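Local coordinates for D-2-hydroxyacid dehydrogensase protein (Ketogulonicigenium vulgare, PDB 4LSW) that probably catalyses the reversible, NAD(P)-dependent interconversion of 2-oxoacids and D-2-hydroxyacids, at residues P97-G102 / R290-Q295; R298-A303 / L310-V315; L113-G118 / L252-L257; A105-A110 / H281-T286; I171-I176 / S180-W185. All blocks are in the same frame, centred on the assembly; numbering follows the deposited sequence.

Contact 1: residues P97-G102 / R290-Q295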
# COMPACT_ATOMS: atom_id res chain seq x y z
N PRO A 97 4.04 -4.63 9.75
CA PRO A 97 4.59 -3.33 9.32
C PRO A 97 6.07 -3.40 8.98
O PRO A 97 6.74 -4.39 9.29
CB PRO A 97 4.42 -2.48 10.57
CG PRO A 97 4.62 -3.44 11.70
CD PRO A 97 4.06 -4.77 11.22
N ASP A 98 6.55 -2.34 8.32
CA ASP A 98 7.98 -2.08 8.10
C ASP A 98 8.64 -2.93 7.01
O ASP A 98 9.49 -2.43 6.25
CB ASP A 98 8.78 -2.16 9.41
CG ASP A 98 8.37 -1.09 10.40
OD1 ASP A 98 8.09 0.05 9.96
OD2 ASP A 98 8.33 -1.38 11.61
N VAL A 99 8.27 -4.19 6.93
CA VAL A 99 8.95 -5.09 6.00
C VAL A 99 8.71 -4.78 4.52
O VAL A 99 9.44 -5.28 3.67
CB VAL A 99 8.60 -6.56 6.29
CG1 VAL A 99 9.20 -6.97 7.61
CG2 VAL A 99 7.11 -6.74 6.30
N LEU A 100 7.72 -3.94 4.21
CA LEU A 100 7.40 -3.61 2.82
C LEU A 100 7.87 -2.22 2.36
O LEU A 100 7.73 -1.86 1.19
CB LEU A 100 5.89 -3.75 2.55
CG LEU A 100 4.81 -2.96 3.32
CD1 LEU A 100 5.00 -1.46 3.31
CD2 LEU A 100 3.45 -3.30 2.75
N THR A 101 8.38 -1.45 3.31
CA THR A 101 8.63 -0.02 3.11
C THR A 101 9.59 0.26 1.95
O THR A 101 9.29 1.06 1.06
CB THR A 101 9.14 0.64 4.40
OG1 THR A 101 8.14 0.48 5.42
CG2 THR A 101 9.42 2.12 4.19
N GLY A 102 10.72 -0.43 1.94
CA GLY A 102 11.75 -0.17 0.95
C GLY A 102 11.32 -0.53 -0.45
O GLY A 102 11.59 0.20 -1.39
N ARG A 290 7.32 -10.20 0.49
CA ARG A 290 6.19 -11.07 0.80
C ARG A 290 6.59 -12.19 1.76
O ARG A 290 5.84 -12.51 2.69
CB ARG A 290 5.52 -11.60 -0.47
CG ARG A 290 4.85 -10.49 -1.31
CD ARG A 290 3.86 -9.68 -0.48
NE ARG A 290 3.38 -8.52 -1.22
CZ ARG A 290 2.41 -8.56 -2.12
NH1 ARG A 290 1.80 -9.71 -2.40
NH2 ARG A 290 2.03 -7.45 -2.75
N LYS A 291 7.78 -12.76 1.59
CA LYS A 291 8.23 -13.75 2.57
C LYS A 291 8.37 -13.15 3.95
O LYS A 291 8.00 -13.76 4.95
CB LYS A 291 9.53 -14.42 2.13
CG LYS A 291 9.31 -15.47 1.08
CD LYS A 291 10.58 -16.20 0.74
CE LYS A 291 10.31 -17.20 -0.38
NZ LYS A 291 11.51 -18.02 -0.71
N ALA A 292 8.89 -11.93 4.02
CA ALA A 292 9.06 -11.27 5.30
C ALA A 292 7.71 -10.98 5.98
O ALA A 292 7.60 -11.11 7.20
CB ALA A 292 9.89 -10.00 5.15
N MET A 293 6.72 -10.58 5.19
CA MET A 293 5.37 -10.33 5.71
C MET A 293 4.75 -11.60 6.28
O MET A 293 4.23 -11.60 7.40
CB MET A 293 4.48 -9.73 4.62
CG MET A 293 4.92 -8.34 4.19
SD MET A 293 3.93 -7.68 2.86
CE MET A 293 2.32 -8.19 3.46
N GLY A 294 4.84 -12.69 5.51
CA GLY A 294 4.34 -13.98 5.94
C GLY A 294 5.05 -14.48 7.18
O GLY A 294 4.41 -15.01 8.09
N GLN A 295 6.37 -14.32 7.21
CA GLN A 295 7.17 -14.72 8.36
C GLN A 295 6.75 -13.97 9.62
O GLN A 295 6.70 -14.54 10.72
CB GLN A 295 8.66 -14.48 8.08
CG GLN A 295 9.59 -15.05 9.16
CD GLN A 295 9.60 -16.57 9.18
OE1 GLN A 295 9.94 -17.22 8.19
NE2 GLN A 295 9.21 -17.14 10.32
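Val99 meets Ala292 and Met293 where the chain passes between the two domains of a D-2-hydroxyacid dehydrogenase, a hinge region built in this family from two long helices. Residues 97-102 lead into the first of these, helix 101-116, by way of a type I turn from Asp98 to Thr101; residues 290-295 belong to the second, helix 287-306. Val99 turns both methyls to the helix. Its CB lies 3.8 Å from Ala292 CB, and CG1 covers the same alanine methyl at 4.0 Å. With CG1 anti to the carbonyl carbon (chi1 -68°), CG2 falls between the backbone N and the carbonyl carbon and is pressed against the thioether side chain, Val99 CG2 being only 3.4 Å from Met293 CG, closer than carbons usually pack. The two side chains pass each other at a slant. Met293 leaves the helix with CG anti to its own carbonyl carbon, runs extended through chi2, and bends only at chi3 (43°), where the methyl turns off the line of the chain. Tyr74 and Thr96 also pack on Met293, so this side chain is buried, whereas the outer end of the contact at Val99 lies nearer solvent. Asp98, the first residue of the turn, forms a salt bridge with Arg155 at the start of helix 155-165. The link between the segments is apolar throughout, and at its far end the sulfur faces the base and one methyl of Leu100 alike: Leu100 CB and CD2 both lie 4.4 Å from Met293 SD.

Contact 2: residues R298-A303 / L310-V315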
# COMPACT_ATOMS: atom_id res chain seq x y z
N ARG A 298 3.45 -15.22 10.91
CA ARG A 298 3.65 -16.47 11.62
C ARG A 298 4.40 -16.27 12.94
O ARG A 298 4.06 -16.90 13.94
CB ARG A 298 4.36 -17.48 10.72
CG ARG A 298 3.51 -17.89 9.53
CD ARG A 298 4.18 -18.96 8.69
NE ARG A 298 5.19 -18.44 7.77
CZ ARG A 298 6.50 -18.63 7.90
NH1 ARG A 298 6.98 -19.32 8.93
NH2 ARG A 298 7.34 -18.14 7.00
N ASP A 299 5.39 -15.38 12.96
CA ASP A 299 6.14 -15.16 14.19
C ASP A 299 5.28 -14.58 15.32
O ASP A 299 5.50 -14.88 16.49
CB ASP A 299 7.38 -14.28 13.95
CG ASP A 299 8.46 -14.99 13.16
OD1 ASP A 299 8.40 -16.23 13.03
OD2 ASP A 299 9.38 -14.30 12.67
N ASN A 300 4.30 -13.75 14.97
CA ASN A 300 3.36 -13.25 15.96
C ASN A 300 2.51 -14.36 16.55
O ASN A 300 2.32 -14.41 17.76
CB ASN A 300 2.46 -12.15 15.37
CG ASN A 300 3.15 -10.80 15.32
OD1 ASN A 300 3.39 -10.18 16.35
ND2 ASN A 300 3.46 -10.34 14.11
N LEU A 301 2.02 -15.25 15.68
CA LEU A 301 1.22 -16.37 16.15
C LEU A 301 2.06 -17.29 17.05
O LEU A 301 1.62 -17.71 18.12
CB LEU A 301 0.62 -17.14 14.97
CG LEU A 301 -0.49 -16.41 14.22
CD1 LEU A 301 -0.75 -17.07 12.87
CD2 LEU A 301 -1.77 -16.38 15.06
N THR A 302 3.29 -17.57 16.61
CA THR A 302 4.19 -18.44 17.35
C THR A 302 4.48 -17.85 18.73
O THR A 302 4.39 -18.55 19.75
CB THR A 302 5.51 -18.65 16.59
OG1 THR A 302 5.23 -19.27 15.33
CG2 THR A 302 6.46 -19.54 17.38
N ALA A 303 4.80 -16.56 18.75
CA ALA A 303 5.08 -15.87 19.99
C ALA A 303 3.88 -15.91 20.93
O ALA A 303 4.03 -16.18 22.12
CB ALA A 303 5.50 -14.44 19.70
N LEU A 310 4.17 -10.33 21.85
CA LEU A 310 3.85 -10.15 20.44
C LEU A 310 4.90 -9.26 19.78
O LEU A 310 5.40 -8.32 20.41
CB LEU A 310 2.46 -9.54 20.29
CG LEU A 310 1.30 -10.39 20.81
CD1 LEU A 310 -0.01 -9.63 20.70
CD2 LEU A 310 1.22 -11.72 20.06
N LEU A 311 5.23 -9.53 18.52
CA LEU A 311 6.25 -8.76 17.82
C LEU A 311 5.73 -7.39 17.40
O LEU A 311 6.36 -6.36 17.65
CB LEU A 311 6.76 -9.51 16.59
CG LEU A 311 7.77 -10.66 16.78
CD1 LEU A 311 7.09 -11.93 17.28
CD2 LEU A 311 8.52 -10.94 15.49
N THR A 312 4.57 -7.40 16.73
CA THR A 312 4.02 -6.19 16.15
C THR A 312 2.53 -5.98 16.49
O THR A 312 1.68 -5.99 15.60
CB THR A 312 4.22 -6.16 14.63
OG1 THR A 312 3.80 -7.41 14.07
CG2 THR A 312 5.69 -5.95 14.28
N PRO A 313 2.22 -5.77 17.78
CA PRO A 313 0.82 -5.53 18.14
C PRO A 313 0.31 -4.17 17.70
O PRO A 313 1.09 -3.20 17.63
CB PRO A 313 0.85 -5.57 19.67
CG PRO A 313 2.24 -5.11 20.02
CD PRO A 313 3.13 -5.66 18.94
N VAL A 314 -0.98 -4.09 17.41
CA VAL A 314 -1.62 -2.81 17.12
C VAL A 314 -2.78 -2.54 18.06
O VAL A 314 -3.27 -1.41 18.14
CB VAL A 314 -2.11 -2.71 15.65
CG1 VAL A 314 -0.93 -2.69 14.69
CG2 VAL A 314 -3.07 -3.84 15.32
N VAL A 315 -3.23 -3.57 18.76
CA VAL A 315 -4.27 -3.42 19.77
C VAL A 315 -3.85 -4.16 21.02
O VAL A 315 -3.50 -5.35 20.95
CB VAL A 315 -5.64 -3.95 19.30
CG1 VAL A 315 -6.67 -3.84 20.41
CG2 VAL A 315 -6.10 -3.21 18.05
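Asn300, one of the buried residues of helix 287-306, uses both ends of its amide to hold the backbone and side chain of residues 311-312. Its oxygen is gripped twice. Thr312 N gives a nearly straight bond to Asn300 OD1 (3.0 Å, 170° at the hydrogen), arriving in the carbonyl plane on a lone pair. Leu311 N also reaches Asn300 OD1 at 2.9 Å, but that bond is bent and weak. On the nitrogen side, Asn300 ND2 donates to Thr312 OG1 over 2.9 Å, the hydroxyl lying 20° out of the amide plane. Because the threonine hydroxyl also bonds Asn95 O, it links the helix to the loop beside strand 92-94, and a weak bond from Asn300 ND2 to Leu296 O, one helical turn back, gives the amide nitrogen a second partner. With oxygen and nitrogen both engaged, the amide is fixed against a flip. Thr312 presents OG1 at the meeting point because chi1 (49°) sets it between its backbone N and carbonyl carbon, and the two side chains cross at about a right angle. Leu311 covers the outer side: Leu311 CD1 lies 3.8 Å from Ala303 CB and also touches a backbone carbonyl, 3.4 Å from Asp299 O, while Leu311 CD2 rests on Asp299 CB at 3.9 Å. The carboxylate of Asp299 is turned to Gln295 of its own helix. Helix and tail thus pack together where strand 313-315, antiparallel to 92-94, ends the six-stranded sheet, a return of the C-terminus to the substrate-binding domain that fits the two-domain architecture of D-2-hydroxyacid dehydrogenases.

Contact 3: residues L113-G118 / L252-L257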
# COMPACT_ATOMS: atom_id res chain seq x y z
N LEU A 113 10.63 7.51 -12.88
CA LEU A 113 11.65 7.44 -13.91
C LEU A 113 11.09 6.87 -15.21
O LEU A 113 11.35 7.39 -16.29
CB LEU A 113 12.83 6.58 -13.44
CG LEU A 113 13.73 7.24 -12.38
CD1 LEU A 113 14.48 6.16 -11.63
CD2 LEU A 113 14.69 8.19 -13.06
N ALA A 114 10.33 5.78 -15.10
CA ALA A 114 9.76 5.13 -16.27
C ALA A 114 8.81 6.05 -17.05
O ALA A 114 8.85 6.07 -18.27
CB ALA A 114 9.06 3.84 -15.89
N GLN A 115 7.98 6.80 -16.34
CA GLN A 115 7.05 7.71 -17.01
C GLN A 115 7.79 8.90 -17.59
O GLN A 115 7.59 9.27 -18.75
CB GLN A 115 5.96 8.16 -16.04
CG GLN A 115 4.90 9.04 -16.70
CD GLN A 115 4.23 8.37 -17.88
OE1 GLN A 115 4.04 7.16 -17.90
NE2 GLN A 115 3.86 9.17 -18.88
N SER A 116 8.68 9.50 -16.80
CA SER A 116 9.39 10.68 -17.26
C SER A 116 10.25 10.39 -18.50
O SER A 116 10.31 11.20 -19.42
CB SER A 116 10.24 11.28 -16.15
OG SER A 116 10.57 12.62 -16.47
N ARG A 117 10.92 9.24 -18.50
CA ARG A 117 11.82 8.90 -19.61
C ARG A 117 11.16 8.03 -20.68
O ARG A 117 11.83 7.58 -21.61
CB ARG A 117 13.08 8.21 -19.07
CG ARG A 117 13.89 9.07 -18.08
CD ARG A 117 14.43 10.33 -18.76
NE ARG A 117 15.30 9.96 -19.87
CZ ARG A 117 16.60 9.75 -19.73
NH1 ARG A 117 17.19 9.90 -18.55
NH2 ARG A 117 17.34 9.38 -20.78
N GLY A 118 9.84 7.84 -20.56
CA GLY A 118 9.06 7.08 -21.54
C GLY A 118 9.57 5.68 -21.80
O GLY A 118 9.64 5.23 -22.95
N LEU A 252 -2.97 18.49 -15.99
CA LEU A 252 -1.91 17.71 -15.35
C LEU A 252 -1.15 17.02 -16.45
O LEU A 252 -1.74 16.46 -17.37
CB LEU A 252 -2.49 16.65 -14.41
CG LEU A 252 -1.41 15.77 -13.75
CD1 LEU A 252 -0.45 16.61 -12.92
CD2 LEU A 252 -2.06 14.70 -12.91
N GLY A 253 0.18 17.04 -16.34
CA GLY A 253 1.03 16.47 -17.37
C GLY A 253 0.96 14.96 -17.51
O GLY A 253 0.82 14.45 -18.63
N SER A 254 1.06 14.25 -16.39
CA SER A 254 1.08 12.79 -16.43
C SER A 254 0.86 12.21 -15.04
O SER A 254 0.92 12.92 -14.04
CB SER A 254 2.40 12.27 -17.01
OG SER A 254 3.50 12.64 -16.19
N ALA A 255 0.60 10.91 -15.00
CA ALA A 255 0.41 10.21 -13.74
C ALA A 255 0.99 8.81 -13.84
O ALA A 255 1.01 8.21 -14.91
CB ALA A 255 -1.06 10.15 -13.38
N ALA A 256 1.45 8.31 -12.71
CA ALA A 256 1.91 6.94 -12.60
C ALA A 256 1.23 6.35 -11.38
O ALA A 256 1.40 6.84 -10.27
CB ALA A 256 3.43 6.90 -12.46
N LEU A 257 0.39 5.34 -11.59
CA LEU A 257 -0.51 4.88 -10.54
C LEU A 257 -0.35 3.38 -10.29
O LEU A 257 -0.37 2.60 -11.25
CB LEU A 257 -1.96 5.18 -10.94
CG LEU A 257 -2.29 6.63 -11.31
CD1 LEU A 257 -3.72 6.71 -11.82
CD2 LEU A 257 -2.12 7.57 -10.14
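A 2.9 Å hydrogen bond from Arg117 N to Leu113 O closes the last turn of the helix from which Gln115 reaches across to Ser254. The glutamine directs its side chain at strand 254-257. CG stands anti to the backbone N (chi1 -176°), and a bend at chi2 (57°) folds the amide round so that the aliphatic part leads. Gln115 CG lies 3.9 Å from Ser254 OG, and the amide nitrogen, Gln115 NE2, is equally far from Ser254 CB. This is van der Waals contact between methylene and hydroxymethyl groups rather than amide bonding. Just beyond Gln115 the helix stops in a Schellman motif: Gly118, with positive phi, is the C-prime residue, and Gly118 N returns to Gln115 O at 3.2 Å, while Ile119 N reaches back to Ala114 O. The contact joins this end of helix 101-116 to the parallel, Rossmann-type sheet of the NAD-binding domain, in which strand 254-257 lies between 228-231 and 276-278. The helix comes over one side of that sheet, with Gln115 also touching Met228 and Leu277 of the two flanking strands. Ser254 and Ala256 project their CB atoms to the helix, and Ala255 between them projects the other way, to Leu247 of helix 240-249. Ala256 adds little: Ala256 CB is 4.6 Å from Gln115 CB. Ser254 is tied into the sheet by backbone bonds with Gly227 and Leu229. Ser116, next to Gln115 in the helix, bonds Arg141 O through its hydroxyl.

Contact 4: residues A105-A110 / H281-T286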
# COMPACT_ATOMS: atom_id res chain seq x y z
N ALA A 105 8.83 2.06 -1.79
CA ALA A 105 9.54 3.27 -2.18
C ALA A 105 10.30 3.05 -3.49
O ALA A 105 10.29 3.92 -4.37
CB ALA A 105 10.48 3.72 -1.07
N ASP A 106 10.95 1.89 -3.63
CA ASP A 106 11.62 1.55 -4.87
C ASP A 106 10.68 1.65 -6.07
O ASP A 106 11.03 2.23 -7.09
CB ASP A 106 12.19 0.12 -4.84
CG ASP A 106 13.52 -0.00 -4.12
OD1 ASP A 106 13.97 0.94 -3.43
OD2 ASP A 106 14.11 -1.10 -4.22
N LEU A 107 9.47 1.08 -5.97
CA LEU A 107 8.59 1.08 -7.13
C LEU A 107 8.12 2.50 -7.45
O LEU A 107 8.07 2.88 -8.61
CB LEU A 107 7.40 0.13 -6.97
CG LEU A 107 6.67 -0.07 -8.31
CD1 LEU A 107 7.45 -0.95 -9.28
CD2 LEU A 107 5.23 -0.60 -8.16
N GLY A 108 7.82 3.29 -6.42
CA GLY A 108 7.41 4.67 -6.65
C GLY A 108 8.43 5.45 -7.46
O GLY A 108 8.11 6.11 -8.44
N VAL A 109 9.69 5.37 -7.04
CA VAL A 109 10.75 6.07 -7.74
C VAL A 109 10.96 5.52 -9.15
O VAL A 109 11.15 6.27 -10.11
CB VAL A 109 12.04 6.03 -6.91
CG1 VAL A 109 13.20 6.63 -7.67
CG2 VAL A 109 11.81 6.78 -5.61
N ALA A 110 10.90 4.19 -9.28
CA ALA A 110 11.02 3.54 -10.58
C ALA A 110 9.94 4.01 -11.54
O ALA A 110 10.19 4.19 -12.72
CB ALA A 110 10.97 2.05 -10.42
N HIS A 281 -1.01 -2.70 -8.61
CA HIS A 281 -0.80 -2.71 -7.17
C HIS A 281 0.24 -3.70 -6.70
O HIS A 281 -0.03 -4.60 -5.89
CB HIS A 281 -2.12 -2.86 -6.40
CG HIS A 281 -2.08 -2.26 -5.03
ND1 HIS A 281 -3.22 -1.96 -4.30
CD2 HIS A 281 -1.03 -1.88 -4.25
CE1 HIS A 281 -2.87 -1.44 -3.14
NE2 HIS A 281 -1.55 -1.38 -3.08
N HIS A 282 1.46 -3.53 -7.20
CA HIS A 282 2.54 -4.42 -6.81
C HIS A 282 3.73 -3.70 -6.20
O HIS A 282 4.85 -4.23 -6.23
CB HIS A 282 2.97 -5.33 -7.98
CG HIS A 282 3.77 -4.64 -9.05
ND1 HIS A 282 4.83 -5.24 -9.69
CD2 HIS A 282 3.63 -3.42 -9.61
CE1 HIS A 282 5.33 -4.41 -10.59
NE2 HIS A 282 4.61 -3.30 -10.57
N ALA A 283 3.52 -2.52 -5.63
CA ALA A 283 4.62 -1.84 -4.93
C ALA A 283 5.32 -2.71 -3.87
O ALA A 283 6.54 -2.62 -3.70
CB ALA A 283 4.16 -0.52 -4.31
N SER A 284 4.57 -3.55 -3.17
CA SER A 284 5.17 -4.44 -2.18
C SER A 284 5.42 -5.84 -2.77
O SER A 284 5.80 -6.76 -2.04
CB SER A 284 4.29 -4.56 -0.94
OG SER A 284 3.10 -5.26 -1.23
N GLY A 285 5.24 -5.96 -4.08
CA GLY A 285 5.30 -7.26 -4.75
C GLY A 285 6.68 -7.83 -5.05
O GLY A 285 7.01 -8.05 -6.22
N THR A 286 7.48 -8.09 -4.03
CA THR A 286 8.73 -8.82 -4.26
C THR A 286 8.72 -10.11 -3.45
O THR A 286 8.01 -10.22 -2.45
CB THR A 286 9.99 -8.01 -3.88
OG1 THR A 286 10.01 -7.79 -2.47
CG2 THR A 286 10.04 -6.68 -4.63
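Leu107 carries the contact with His282 and Ala283 and bridges helix 101-116 and the loop that follows strand 276-278. Its CB already approaches the loop backbone, 4.0 Å from Ala283 CA. With chi1 near trans (-168°), CG points away from its own backbone N and the methyls reach the loop. CD2 makes the closest approaches: Leu107 CD2 sits 3.5 Å from Ala283 CA and 3.6 Å from His282 CD2. CD1, the other branch, meets the imidazole at 3.9 Å from His282 NE2. The leucine approaches the ring obliquely, the two side chains crossing near a right angle. The imidazole itself is oriented by a hydrogen bond from His282 NE2 to Gln279 OE1, and Asp258 accepts bonds from His282 N and Ala283 N. Just before them, His281 is hydrogen-bonded to Glu263, a pairing that resembles the histidine-glutamate pair in the active sites of relatives. The turn from His282 to Gly285 runs on to Thr286, which caps helix 287-306. The loop, running from strand 276-278 to helix 287-306, packs here on one side of helix 101-116, while Ala105 and Val109 of that helix pack on helix 155-165.

Contact 5: residues I171-I176 / S180-W185; sequences ISYSDI and SYAPDW
Residues 171-174 run extended as a strand, and after a short connection residues 182-185 fold into a type I turn that lays Ala182 and Trp185 beside Tyr173 and Ile171. The closing bond of the turn, Trp185 N to Ala182 O, is weak. Ile171 and the indole lie side by side, pointing the same way. Ile171 CG2 sits over one face of Trp185 in a CH-pi contact, 4.0 Å from the centroid of the five-membered ring and 18° off its normal, while Ile171 CB is 3.6 Å from Trp185 CD1. Ile171 CD1 completes the cover near the indole nitrogen. Tyr173 crosses the tryptophan at about a right angle; its chi1 of 71° sets CG between the backbone N and the carbonyl carbon and carries the ring to Ala182, with Tyr173 CE1 3.6 Å from Ala182 CB. Near the plane of the ring, its edge meets Trp185 O. A water in that plane bonds Tyr173 OH at 2.7 Å and donates to Ala182 O at 2.8 Å, and the hydroxyl is also bonded to Lys179 N, so that one phenol oxygen ties together the connection and the turn. Ala161 of helix 155-165 packs on Trp185. Strand 170-174 lies between 147-151 and the edge strand 186-188, and this turn joins it to that edge; the order is that of a Rossmann-type NAD-binding domain, whose probable glycine-rich loop lies near Tyr173.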
# COMPACT_ATOMS: atom_id res chain seq x y z
N ILE A 171 13.94 18.69 -2.83
CA ILE A 171 12.88 17.93 -2.18
C ILE A 171 12.13 18.74 -1.14
O ILE A 171 12.73 19.35 -0.25
CB ILE A 171 13.47 16.68 -1.52
CG1 ILE A 171 14.13 15.83 -2.60
CG2 ILE A 171 12.38 15.89 -0.80
CD1 ILE A 171 15.15 14.85 -2.07
N SER A 172 10.81 18.75 -1.27
CA SER A 172 9.93 19.30 -0.25
C SER A 172 8.90 18.25 0.14
O SER A 172 8.72 17.25 -0.55
CB SER A 172 9.24 20.54 -0.78
OG SER A 172 8.69 20.29 -2.06
N TYR A 173 8.21 18.48 1.24
CA TYR A 173 7.21 17.53 1.69
C TYR A 173 6.14 18.23 2.50
O TYR A 173 6.36 19.33 3.01
CB TYR A 173 7.86 16.43 2.55
CG TYR A 173 8.33 16.88 3.92
CD1 TYR A 173 9.54 17.53 4.09
CD2 TYR A 173 7.55 16.64 5.05
CE1 TYR A 173 9.98 17.94 5.36
CE2 TYR A 173 7.98 17.03 6.31
CZ TYR A 173 9.19 17.68 6.46
OH TYR A 173 9.59 18.06 7.73
N SER A 174 4.98 17.59 2.58
CA SER A 174 3.90 18.07 3.43
C SER A 174 3.42 16.94 4.32
O SER A 174 3.40 15.79 3.92
CB SER A 174 2.75 18.61 2.59
OG SER A 174 1.76 19.20 3.42
N ASP A 175 3.05 17.28 5.56
CA ASP A 175 2.51 16.33 6.51
C ASP A 175 1.82 17.16 7.58
O ASP A 175 1.73 18.38 7.44
CB ASP A 175 3.62 15.44 7.10
CG ASP A 175 3.13 14.06 7.50
OD1 ASP A 175 2.05 13.94 8.11
OD2 ASP A 175 3.84 13.08 7.19
N ILE A 176 1.32 16.49 8.62
CA ILE A 176 0.62 17.16 9.72
C ILE A 176 1.56 18.07 10.52
O ILE A 176 1.13 19.06 11.13
CB ILE A 176 -0.07 16.14 10.65
CG1 ILE A 176 -1.13 16.83 11.52
CG2 ILE A 176 0.94 15.40 11.51
CD1 ILE A 176 -2.20 17.53 10.70
N SER A 180 11.41 15.34 12.41
CA SER A 180 12.75 15.56 12.92
C SER A 180 13.81 14.96 12.00
O SER A 180 14.96 15.40 11.98
CB SER A 180 12.90 14.99 14.33
OG SER A 180 12.68 13.59 14.34
N TYR A 181 13.39 13.96 11.25
CA TYR A 181 14.29 13.23 10.37
C TYR A 181 14.34 13.81 8.96
O TYR A 181 14.90 13.18 8.06
CB TYR A 181 13.90 11.75 10.34
CG TYR A 181 12.42 11.45 10.12
CD1 TYR A 181 11.86 11.50 8.84
CD2 TYR A 181 11.60 11.06 11.17
CE1 TYR A 181 10.52 11.19 8.64
CE2 TYR A 181 10.26 10.75 10.98
CZ TYR A 181 9.72 10.81 9.72
OH TYR A 181 8.40 10.49 9.52
N ALA A 182 13.80 15.01 8.78
CA ALA A 182 13.86 15.68 7.47
C ALA A 182 14.54 17.04 7.53
O ALA A 182 14.00 18.03 7.04
CB ALA A 182 12.46 15.82 6.90
N PRO A 183 15.75 17.10 8.11
CA PRO A 183 16.33 18.44 8.30
C PRO A 183 16.70 19.17 7.01
O PRO A 183 16.78 20.39 7.03
CB PRO A 183 17.59 18.15 9.12
CG PRO A 183 17.96 16.76 8.76
CD PRO A 183 16.66 16.04 8.59
N ASP A 184 16.91 18.44 5.91
CA ASP A 184 17.39 19.07 4.68
C ASP A 184 16.31 19.22 3.61
O ASP A 184 16.60 19.61 2.48
CB ASP A 184 18.57 18.29 4.12
CG ASP A 184 19.74 18.25 5.07
OD1 ASP A 184 20.07 19.30 5.65
OD2 ASP A 184 20.31 17.15 5.26
N TRP A 185 15.07 18.92 3.97
CA TRP A 185 13.95 19.04 3.04
C TRP A 185 12.93 20.06 3.54
O TRP A 185 12.72 20.20 4.75
CB TRP A 185 13.29 17.68 2.82
CG TRP A 185 14.27 16.61 2.41
CD1 TRP A 185 15.34 16.76 1.57
CD2 TRP A 185 14.29 15.26 2.86
NE1 TRP A 185 16.01 15.57 1.45
CE2 TRP A 185 15.40 14.63 2.23
CE3 TRP A 185 13.48 14.50 3.71
CZ2 TRP A 185 15.71 13.29 2.45
CZ3 TRP A 185 13.80 13.17 3.94
CH2 TRP A 185 14.91 12.57 3.31
O HOH W 1 11.81 19.54 7.89

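Contacts 1, 3 and 4 all draw on helix 101-116, from its entry to its C-terminal end, and contacts 1 and 2 share helix 287-306, so these two helices account for every contact but contact 5. Contacts 1 and 4, linked by the bond from Arg290 to Ser284, are both partly buried and rest on van der Waals packing, in contact 4 partly against an imidazole. Contacts 2 and 3 stand on opposite sides of the chain's centre. Contact 2 alone is bonded directly across its segments by polar groups; it is partly buried, its amide inside and exposed Leu311 outside. Contact 3 is buried packing, and contact 5, also buried, adds aromatic rings and a bridging water on the same sheet.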